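Local coordinates for Bm4233, isoform b (Brugia malayi, PDB 6ANY), which belongs to the CAP superfamily of secreted venom allergen-like proteins and probably binds and carries sterols, at residues D15-L27 with F135-C148. Residues are numbered along the deposited sequence; the frame is centred on the assembly and turned at random.
Sequences DIVRQNNKFRSLL and FTQMAWGKTHKIGC
Arg-24 reaches out from helix 10-28 and hydrogen-bonds to the carbonyl of Met-138, the last residue of helix 133-138, and to that of Trp-140 in the loop beyond it. Its NH1 donates to Met-138 O (2.9 Å), which lies in the guanidinium plane. NH1 and NH2 also close end-on upon a single atom, Trp-140 O, at 2.9 and 3.0 Å; both nitrogens stand above that carbonyl's plane rather than on a lone pair. Bends at chi3 (87°) and chi4 (85°) turn the guanidinium out of the line of its aliphatic stem to meet these oxygens. One helical turn earlier, Asn-20 ND2 donates to Met-138 O at 3.0 Å; the two donors reach this buried oxygen from opposite sides of its carbonyl plane, Asn-20 only tilted from it and Arg-24 well above it. Trp-140 O takes a third bond from Thr-143 N, within the type I turn 140-143.

Apolar contacts flank this polar centre. Met-138, its chain also bent at chi3 (68°), brings CE to the edge of the Phe-23 ring, 3.7 Å from CD2, and against the amide of Asn-20. Leu-27 CD2 rests on Ala-139 CB. Toward the other end of the helix, Ile-146 sends CD1 to Ile-16 CG2 (3.9 Å) and CG2 to Val-17 CG2, while Ile-16 also packs on Cys-148 SG, which is disulfide-bonded to Cys-164.

In the second shell, Leu-47 O takes a further bond from Arg-24 NH2, and Phe-23 stacks with Trp-108 of helix 99-108. Helix 10-28 lies against strand 145-153 of the central sheet of the CAP α-β-α sandwich, whose parallel neighbour, strand 50-51, sets Trp-51 against Ile-16 and Val-17; helix 133-138 meets the helix's C-terminal half.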
loop_
_atom_site.group_PDB
_atom_site.type_symbol
_atom_site.label_atom_id
_atom_site.label_comp_id
_atom_site.label_asym_id
_atom_site.label_seq_id
_atom_site.Cartn_x
_atom_site.Cartn_y
_atom_site.Cartn_z
ATOM N N ASP A 15 -10.009 2.980 -7.040
ATOM C CA ASP A 15 -9.827 3.940 -5.966
ATOM C C ASP A 15 -8.601 3.569 -5.085
ATOM O O ASP A 15 -7.857 4.447 -4.582
ATOM C CB ASP A 15 -11.101 4.022 -5.141
ATOM C CG ASP A 15 -12.244 4.704 -5.882
ATOM O OD1 ASP A 15 -12.023 5.222 -6.981
ATOM O OD2 ASP A 15 -13.397 4.701 -5.373
ATOM N N ILE A 16 -8.418 2.281 -4.863
ATOM C CA ILE A 16 -7.319 1.827 -4.024
ATOM C C ILE A 16 -6.009 2.160 -4.713
ATOM O O ILE A 16 -5.114 2.716 -4.073
ATOM C CB ILE A 16 -7.375 0.333 -3.787
ATOM C CG1 ILE A 16 -8.426 0.052 -2.744
ATOM C CG2 ILE A 16 -5.990 -0.221 -3.382
ATOM C CD1 ILE A 16 -8.874 -1.393 -2.708
ATOM N N VAL A 17 -5.941 1.875 -6.021
ATOM C CA VAL A 17 -4.704 2.088 -6.784
ATOM C C VAL A 17 -4.371 3.574 -6.928
ATOM O O VAL A 17 -3.222 3.976 -6.764
ATOM C CB VAL A 17 -4.798 1.404 -8.185
ATOM C CG1 VAL A 17 -3.689 1.859 -9.086
ATOM C CG2 VAL A 17 -4.687 -0.093 -8.031
ATOM N N ARG A 18 -5.377 4.369 -7.253
ATOM C CA ARG A 18 -5.255 5.769 -7.450
ATOM C C ARG A 18 -4.838 6.442 -6.168
ATOM O O ARG A 18 -3.861 7.243 -6.210
ATOM C CB ARG A 18 -6.583 6.398 -7.948
ATOM C CG ARG A 18 -6.836 6.013 -9.389
ATOM C CD ARG A 18 -8.264 6.164 -9.841
ATOM N NE ARG A 18 -8.460 5.618 -11.211
ATOM C CZ ARG A 18 -9.634 5.566 -11.867
ATOM N NH1 ARG A 18 -10.789 6.037 -11.335
ATOM N NH2 ARG A 18 -9.650 5.028 -13.068
ATOM N N GLN A 19 -5.459 6.072 -5.040
ATOM C CA GLN A 19 -5.026 6.612 -3.734
ATOM C C GLN A 19 -3.566 6.267 -3.374
ATOM O O GLN A 19 -2.800 7.135 -2.969
ATOM C CB GLN A 19 -5.958 6.182 -2.558
ATOM C CG GLN A 19 -5.459 6.616 -1.185
ATOM C CD GLN A 19 -6.223 5.966 -0.034
ATOM O OE1 GLN A 19 -6.244 4.728 0.072
ATOM N NE2 GLN A 19 -6.845 6.774 0.825
ATOM N N ASN A 20 -3.209 5.007 -3.476
ATOM C CA ASN A 20 -1.859 4.565 -3.076
ATOM C C ASN A 20 -0.796 5.218 -3.990
ATOM O O ASN A 20 0.229 5.608 -3.510
ATOM C CB ASN A 20 -1.766 3.038 -3.111
ATOM C CG ASN A 20 -0.652 2.479 -2.210
ATOM O OD1 ASN A 20 -0.753 1.295 -1.815
ATOM N ND2 ASN A 20 0.452 3.272 -1.943
ATOM N N ASN A 21 -1.114 5.432 -5.267
ATOM C CA ASN A 21 -0.185 6.030 -6.211
ATOM C C ASN A 21 -0.117 7.520 -5.974
ATOM O O ASN A 21 0.942 8.126 -6.115
ATOM C CB ASN A 21 -0.563 5.783 -7.649
ATOM C CG ASN A 21 -0.172 4.447 -8.140
ATOM O OD1 ASN A 21 0.829 3.847 -7.663
ATOM N ND2 ASN A 21 -0.972 3.914 -9.054
ATOM N N LYS A 22 -1.235 8.139 -5.656
ATOM C CA LYS A 22 -1.211 9.548 -5.218
ATOM C C LYS A 22 -0.318 9.773 -3.982
ATOM O O LYS A 22 0.512 10.706 -3.954
ATOM C CB LYS A 22 -2.609 10.054 -4.911
ATOM C CG LYS A 22 -2.631 11.450 -4.304
ATOM C CD LYS A 22 -4.075 11.962 -4.300
ATOM C CE LYS A 22 -4.260 13.333 -3.643
ATOM N NZ LYS A 22 -5.455 14.054 -4.172
ATOM N N PHE A 23 -0.483 8.908 -2.979
ATOM C CA PHE A 23 0.388 8.944 -1.824
ATOM C C PHE A 23 1.844 8.869 -2.217
ATOM O O PHE A 23 2.652 9.634 -1.716
ATOM C CB PHE A 23 0.057 7.826 -0.822
ATOM C CG PHE A 23 -1.195 8.070 -0.001
ATOM C CD1 PHE A 23 -1.612 9.347 0.323
ATOM C CD2 PHE A 23 -1.919 7.010 0.482
ATOM C CE1 PHE A 23 -2.757 9.558 1.096
ATOM C CE2 PHE A 23 -3.060 7.190 1.257
ATOM C CZ PHE A 23 -3.473 8.462 1.588
ATOM N N ARG A 24 2.161 7.917 -3.081
ATOM C CA ARG A 24 3.522 7.690 -3.494
ATOM C C ARG A 24 4.095 8.879 -4.190
ATOM O O ARG A 24 5.206 9.287 -3.891
ATOM C CB ARG A 24 3.594 6.453 -4.371
ATOM C CG ARG A 24 3.639 5.192 -3.526
ATOM C CD ARG A 24 3.138 3.990 -4.288
ATOM N NE ARG A 24 4.172 3.327 -5.077
ATOM C CZ ARG A 24 5.028 2.406 -4.637
ATOM N NH1 ARG A 24 4.958 1.944 -3.389
ATOM N NH2 ARG A 24 5.893 1.850 -5.502
ATOM N N SER A 25 3.329 9.466 -5.104
ATOM C CA SER A 25 3.757 10.668 -5.820
ATOM C C SER A 25 3.954 11.864 -4.892
ATOM O O SER A 25 5.001 12.555 -4.937
ATOM C CB SER A 25 2.759 10.973 -6.935
ATOM O OG SER A 25 3.067 12.195 -7.511
ATOM N N LEU A 26 2.989 12.118 -4.018
ATOM C CA LEU A 26 3.137 13.198 -3.008
ATOM C C LEU A 26 4.372 12.985 -2.184
ATOM O O LEU A 26 5.113 13.917 -1.943
ATOM C CB LEU A 26 1.936 13.288 -2.084
ATOM C CG LEU A 26 0.657 13.853 -2.711
ATOM C CD1 LEU A 26 -0.460 13.765 -1.715
ATOM C CD2 LEU A 26 0.756 15.315 -3.146
ATOM N N LEU A 27 4.644 11.737 -1.806
ATOM C CA LEU A 27 5.828 11.432 -1.025
ATOM C C LEU A 27 7.127 11.726 -1.768
ATOM O O LEU A 27 8.044 12.335 -1.173
ATOM C CB LEU A 27 5.849 9.947 -0.663
ATOM C CG LEU A 27 6.921 9.436 0.241
ATOM C CD1 LEU A 27 6.911 10.147 1.615
ATOM C CD2 LEU A 27 6.798 7.939 0.355
ATOM N N PHE A 135 2.735 1.511 6.399
ATOM C CA PHE A 135 3.092 2.647 5.612
ATOM C C PHE A 135 4.298 2.305 4.692
ATOM O O PHE A 135 4.275 2.611 3.533
ATOM C CB PHE A 135 3.460 3.828 6.517
ATOM C CG PHE A 135 4.362 4.816 5.850
ATOM C CD1 PHE A 135 3.904 5.602 4.833
ATOM C CD2 PHE A 135 5.677 4.949 6.253
ATOM C CE1 PHE A 135 4.740 6.530 4.201
ATOM C CE2 PHE A 135 6.534 5.809 5.608
ATOM C CZ PHE A 135 6.078 6.581 4.569
ATOM N N THR A 136 5.328 1.650 5.219
ATOM C CA THR A 136 6.537 1.399 4.449
ATOM C C THR A 136 6.261 0.489 3.263
ATOM O O THR A 136 6.737 0.774 2.167
ATOM C CB THR A 136 7.694 0.942 5.313
ATOM O OG1 THR A 136 7.344 -0.205 6.086
ATOM C CG2 THR A 136 8.222 2.103 6.239
ATOM N N GLN A 137 5.353 -0.480 3.428
ATOM C CA GLN A 137 4.939 -1.338 2.330
ATOM C C GLN A 137 4.194 -0.524 1.287
ATOM O O GLN A 137 4.394 -0.724 0.104
ATOM C CB GLN A 137 4.114 -2.490 2.857
ATOM C CG GLN A 137 3.534 -3.418 1.840
ATOM C CD GLN A 137 4.589 -4.120 1.028
ATOM O OE1 GLN A 137 5.027 -5.240 1.387
ATOM N NE2 GLN A 137 4.962 -3.521 -0.099
ATOM N N MET A 138 3.308 0.386 1.716
ATOM C CA MET A 138 2.568 1.211 0.754
ATOM C C MET A 138 3.536 2.133 0.032
ATOM O O MET A 138 3.272 2.552 -1.083
ATOM C CB MET A 138 1.495 2.121 1.434
ATOM C CG MET A 138 0.303 1.420 2.025
ATOM S SD MET A 138 -0.893 2.524 2.710
ATOM C CE MET A 138 -1.581 3.374 1.261
ATOM N N ALA A 139 4.606 2.541 0.725
ATOM C CA ALA A 139 5.609 3.428 0.131
ATOM C C ALA A 139 6.802 2.754 -0.564
ATOM O O ALA A 139 7.690 3.441 -0.991
ATOM C CB ALA A 139 6.090 4.370 1.184
ATOM N N TRP A 140 6.830 1.430 -0.658
ATOM C CA TRP A 140 8.046 0.705 -1.010
ATOM C C TRP A 140 8.280 0.874 -2.508
ATOM O O TRP A 140 7.479 0.460 -3.322
ATOM C CB TRP A 140 7.896 -0.749 -0.652
ATOM C CG TRP A 140 9.132 -1.496 -0.627
ATOM C CD1 TRP A 140 9.584 -2.351 -1.566
ATOM C CD2 TRP A 140 10.058 -1.531 0.458
ATOM N NE1 TRP A 140 10.792 -2.911 -1.149
ATOM C CE2 TRP A 140 11.104 -2.406 0.093
ATOM C CE3 TRP A 140 10.137 -0.848 1.676
ATOM C CZ2 TRP A 140 12.252 -2.601 0.903
ATOM C CZ3 TRP A 140 11.216 -1.082 2.511
ATOM C CH2 TRP A 140 12.278 -1.966 2.116
ATOM N N GLY A 141 9.355 1.565 -2.851
ATOM C CA GLY A 141 9.644 1.881 -4.256
ATOM C C GLY A 141 9.697 0.719 -5.181
ATOM O O GLY A 141 9.157 0.766 -6.274
ATOM N N LYS A 142 10.311 -0.351 -4.728
ATOM C CA LYS A 142 10.335 -1.573 -5.526
ATOM C C LYS A 142 8.991 -2.345 -5.736
ATOM O O LYS A 142 8.882 -3.102 -6.716
ATOM C CB LYS A 142 11.423 -2.530 -5.052
ATOM C CG LYS A 142 12.835 -2.085 -5.439
ATOM C CD LYS A 142 13.846 -2.988 -4.685
ATOM C CE LYS A 142 15.249 -2.353 -4.554
ATOM N NZ LYS A 142 15.966 -2.717 -5.802
ATOM N N THR A 143 8.013 -2.165 -4.864
ATOM C CA THR A 143 6.721 -2.840 -5.007
ATOM C C THR A 143 6.010 -2.213 -6.202
ATOM O O THR A 143 6.054 -0.999 -6.341
ATOM C CB THR A 143 5.870 -2.653 -3.725
ATOM O OG1 THR A 143 6.549 -3.275 -2.613
ATOM C CG2 THR A 143 4.502 -3.253 -3.899
ATOM N N HIS A 144 5.391 -3.027 -7.055
ATOM C CA HIS A 144 4.633 -2.518 -8.197
ATOM C C HIS A 144 3.307 -3.182 -8.444
ATOM O O HIS A 144 2.609 -2.787 -9.364
ATOM C CB HIS A 144 5.467 -2.506 -9.509
ATOM C CG HIS A 144 5.864 -3.845 -10.030
ATOM N ND1 HIS A 144 6.977 -4.537 -9.566
ATOM C CD2 HIS A 144 5.389 -4.553 -11.086
ATOM C CE1 HIS A 144 7.130 -5.634 -10.294
ATOM N NE2 HIS A 144 6.183 -5.663 -11.219
ATOM N N LYS A 145 2.925 -4.119 -7.588
ATOM C CA LYS A 145 1.674 -4.870 -7.733
ATOM C C LYS A 145 0.873 -4.834 -6.453
ATOM O O LYS A 145 1.415 -4.993 -5.375
ATOM C CB LYS A 145 1.955 -6.337 -8.093
ATOM C CG LYS A 145 2.726 -6.459 -9.398
ATOM C CD LYS A 145 2.813 -7.871 -9.936
ATOM C CE LYS A 145 4.095 -8.566 -9.472
ATOM N NZ LYS A 145 4.304 -9.902 -10.170
ATOM N N ILE A 146 -0.423 -4.660 -6.561
ATOM C CA ILE A 146 -1.281 -4.584 -5.365
ATOM C C ILE A 146 -2.581 -5.293 -5.679
ATOM O O ILE A 146 -3.074 -5.191 -6.770
ATOM C CB ILE A 146 -1.516 -3.147 -4.900
ATOM C CG1 ILE A 146 -2.303 -3.172 -3.585
ATOM C CG2 ILE A 146 -2.241 -2.307 -5.965
ATOM C CD1 ILE A 146 -2.423 -1.812 -2.928
ATOM N N GLY A 147 -3.112 -5.994 -4.699
ATOM C CA GLY A 147 -4.407 -6.588 -4.817
ATOM C C GLY A 147 -4.986 -6.721 -3.428
ATOM O O GLY A 147 -4.265 -7.017 -2.456
ATOM N N CYS A 148 -6.291 -6.504 -3.347
ATOM C CA CYS A 148 -6.956 -6.383 -2.050
ATOM C C CYS A 148 -8.272 -7.107 -2.016
ATOM O O CYS A 148 -8.932 -7.323 -3.044
ATOM C CB CYS A 148 -7.217 -4.938 -1.648
ATOM S SG CYS A 148 -5.790 -3.817 -1.715
#